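Side-chain contact in DMATS type aromatic prenyltransferase (Streptomyces coelicolor, PDB 6ZS0), which probably catalyses the transfer of a dimethylallyl group to C5 of the indole ring of tryptophan: residues E233-T238 / F271-P276. Numbering follows the deposited sequence.
Sequences EGFFRT and FTLYIP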
loop_
_atom_site.group_PDB
_atom_site.type_symbol
_atom_site.label_atom_id
_atom_site.label_comp_id
_atom_site.label_asym_id
_atom_site.label_seq_id
_atom_site.Cartn_x
_atom_site.Cartn_y
_atom_site.Cartn_z
ATOM N N GLU A 233 3.883 1.508 -20.721
ATOM C CA GLU A 233 3.847 0.221 -21.466
ATOM C C GLU A 233 5.085 -0.600 -21.131
ATOM O O GLU A 233 4.943 -1.800 -20.928
ATOM C CB GLU A 233 3.749 0.423 -22.981
ATOM C CG GLU A 233 2.406 0.965 -23.413
ATOM C CD GLU A 233 1.970 0.579 -24.810
ATOM O OE1 GLU A 233 2.332 -0.540 -25.265
ATOM O OE2 GLU A 233 1.239 1.378 -25.434
ATOM N N GLY A 234 6.254 0.040 -21.093
ATOM C CA GLY A 234 7.518 -0.628 -20.753
ATOM C C GLY A 234 7.436 -1.249 -19.371
ATOM O O GLY A 234 7.838 -2.409 -19.197
ATOM N N PHE A 235 6.896 -0.508 -18.421
ATOM C CA PHE A 235 6.812 -0.958 -17.021
ATOM C C PHE A 235 5.834 -2.129 -16.982
ATOM O O PHE A 235 6.154 -3.160 -16.367
ATOM C CB PHE A 235 6.379 0.178 -16.109
ATOM C CG PHE A 235 5.874 -0.292 -14.781
ATOM C CD1 PHE A 235 6.757 -0.780 -13.829
ATOM C CD2 PHE A 235 4.528 -0.271 -14.495
ATOM C CE1 PHE A 235 6.287 -1.254 -12.619
ATOM C CE2 PHE A 235 4.073 -0.700 -13.263
ATOM C CZ PHE A 235 4.953 -1.185 -12.332
ATOM N N PHE A 236 4.672 -1.963 -17.608
ATOM C CA PHE A 236 3.640 -3.028 -17.673
ATOM C C PHE A 236 4.305 -4.328 -18.152
ATOM O O PHE A 236 4.120 -5.382 -17.544
ATOM C CB PHE A 236 2.471 -2.612 -18.563
ATOM C CG PHE A 236 1.402 -3.671 -18.734
ATOM C CD1 PHE A 236 0.181 -3.591 -18.068
ATOM C CD2 PHE A 236 1.585 -4.714 -19.624
ATOM C CE1 PHE A 236 -0.796 -4.565 -18.263
ATOM C CE2 PHE A 236 0.622 -5.696 -19.789
ATOM C CZ PHE A 236 -0.572 -5.609 -19.115
ATOM N N ARG A 237 5.062 -4.266 -19.244
ATOM C CA ARG A 237 5.640 -5.481 -19.859
ATOM C C ARG A 237 6.739 -6.070 -18.973
ATOM O O ARG A 237 6.798 -7.309 -18.859
ATOM C CB ARG A 237 6.167 -5.166 -21.262
ATOM C CG ARG A 237 5.062 -4.835 -22.252
ATOM C CD ARG A 237 5.546 -4.876 -23.685
ATOM N NE ARG A 237 4.395 -5.043 -24.565
ATOM C CZ ARG A 237 3.706 -4.056 -25.131
ATOM N NH1 ARG A 237 4.058 -2.791 -24.948
ATOM N NH2 ARG A 237 2.658 -4.340 -25.884
ATOM N N THR A 238 7.582 -5.235 -18.370
ATOM C CA THR A 238 8.683 -5.715 -17.498
ATOM C C THR A 238 8.080 -6.418 -16.282
ATOM O O THR A 238 8.553 -7.498 -15.935
ATOM C CB THR A 238 9.631 -4.590 -17.084
ATOM O OG1 THR A 238 10.187 -4.033 -18.280
ATOM C CG2 THR A 238 10.733 -5.066 -16.159
ATOM N N PHE A 271 -0.366 10.082 -10.965
ATOM C CA PHE A 271 -0.877 8.777 -11.441
ATOM C C PHE A 271 0.093 7.666 -11.057
ATOM O O PHE A 271 1.306 7.796 -11.294
ATOM C CB PHE A 271 -1.081 8.816 -12.947
ATOM C CG PHE A 271 -1.300 7.462 -13.561
ATOM C CD1 PHE A 271 -0.257 6.772 -14.152
ATOM C CD2 PHE A 271 -2.545 6.860 -13.509
ATOM C CE1 PHE A 271 -0.466 5.525 -14.727
ATOM C CE2 PHE A 271 -2.745 5.612 -14.077
ATOM C CZ PHE A 271 -1.707 4.950 -14.699
ATOM N N THR A 272 -0.433 6.560 -10.512
ATOM C CA THR A 272 0.400 5.373 -10.220
ATOM C C THR A 272 -0.273 4.144 -10.815
ATOM O O THR A 272 -1.535 4.022 -10.695
ATOM C CB THR A 272 0.638 5.189 -8.715
ATOM O OG1 THR A 272 1.256 6.378 -8.206
ATOM C CG2 THR A 272 1.499 3.975 -8.424
ATOM N N LEU A 273 0.519 3.285 -11.456
ATOM C CA LEU A 273 0.067 1.938 -11.885
ATOM C C LEU A 273 0.693 0.855 -11.015
ATOM O O LEU A 273 1.917 0.865 -10.848
ATOM C CB LEU A 273 0.435 1.706 -13.349
ATOM C CG LEU A 273 -0.034 0.370 -13.926
ATOM C CD1 LEU A 273 -1.537 0.316 -14.029
ATOM C CD2 LEU A 273 0.569 0.135 -15.304
ATOM N N TYR A 274 -0.152 -0.010 -10.447
ATOM C CA TYR A 274 0.228 -1.121 -9.539
ATOM C C TYR A 274 0.012 -2.448 -10.275
ATOM O O TYR A 274 -1.116 -2.722 -10.764
ATOM C CB TYR A 274 -0.629 -1.116 -8.270
ATOM C CG TYR A 274 -0.593 0.162 -7.462
ATOM C CD1 TYR A 274 0.231 0.297 -6.347
ATOM C CD2 TYR A 274 -1.400 1.233 -7.804
ATOM C CE1 TYR A 274 0.266 1.485 -5.616
ATOM C CE2 TYR A 274 -1.403 2.407 -7.066
ATOM C CZ TYR A 274 -0.550 2.549 -5.991
ATOM O OH TYR A 274 -0.524 3.731 -5.291
ATOM N N ILE A 275 1.061 -3.248 -10.373
ATOM C CA ILE A 275 0.994 -4.610 -10.950
ATOM C C ILE A 275 1.245 -5.632 -9.839
ATOM O O ILE A 275 2.294 -5.605 -9.203
ATOM C CB ILE A 275 2.006 -4.755 -12.103
ATOM C CG1 ILE A 275 1.823 -3.700 -13.202
ATOM C CG2 ILE A 275 1.961 -6.162 -12.660
ATOM C CD1 ILE A 275 0.515 -3.692 -13.850
ATOM N N PRO A 276 0.316 -6.588 -9.625
ATOM C CA PRO A 276 0.489 -7.653 -8.628
ATOM C C PRO A 276 1.478 -8.722 -9.129
ATOM O O PRO A 276 1.086 -9.850 -9.458
ATOM C CB PRO A 276 -0.935 -8.172 -8.445
ATOM C CG PRO A 276 -1.576 -7.952 -9.774
ATOM C CD PRO A 276 -0.988 -6.657 -10.292
#
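Phe-235 meets Leu-273 and Ile-275 obliquely through its CD2, CE2 and CZ atoms; the two are alternate residues whose side chains emerge from the same face of strand 270-275. Its CE2 sits 3.8 Å from Ile-275 CG1, while CD2 rests 4.1 Å from Leu-273 CD2. The same CE2 also comes within 3.6 Å of Leu-273 O, so the ring meets backbone as well as side chain. With CG anti to the backbone N (chi1 162°), the long, flat phenyl group reaches across from segment 233-238 to segment 271-275, whose axes approach no closer than 9.6 Å. An alanine in its place would remove the ring and is likely to open a gap beside Leu-273 and Ile-275, which would lose their main apolar partner on the helix. Phe-236 adds a looser touch, its CD1 lying 4.2 Å from Ile-275 CD1, the far end of a branched side chain that thus serves both phenylalanines. On the helix's outer side, polar residues suit a surface position: Arg-237 NH1 donates to Glu-233 OE1 at 2.9 Å, one turn back, in a salt bridge, and Thr-238 OG1 returns to Gly-234 O at 3.0 Å. Segments 233-238 and 271-275 run nearly parallel, their directions 13° apart. The contact joins a helix to a strand of the closed antiparallel barrel of the ABBA fold. Phe-235 also reaches Leu-329 on the adjoining strand 324-332, while Phe-236 packs on Ala-214 and Ala-217 of helix 214-217. Strand 270-275 itself is hydrogen-bonded between strands 254-260 and 324-332, with helix 229-240 lying against the barrel wall.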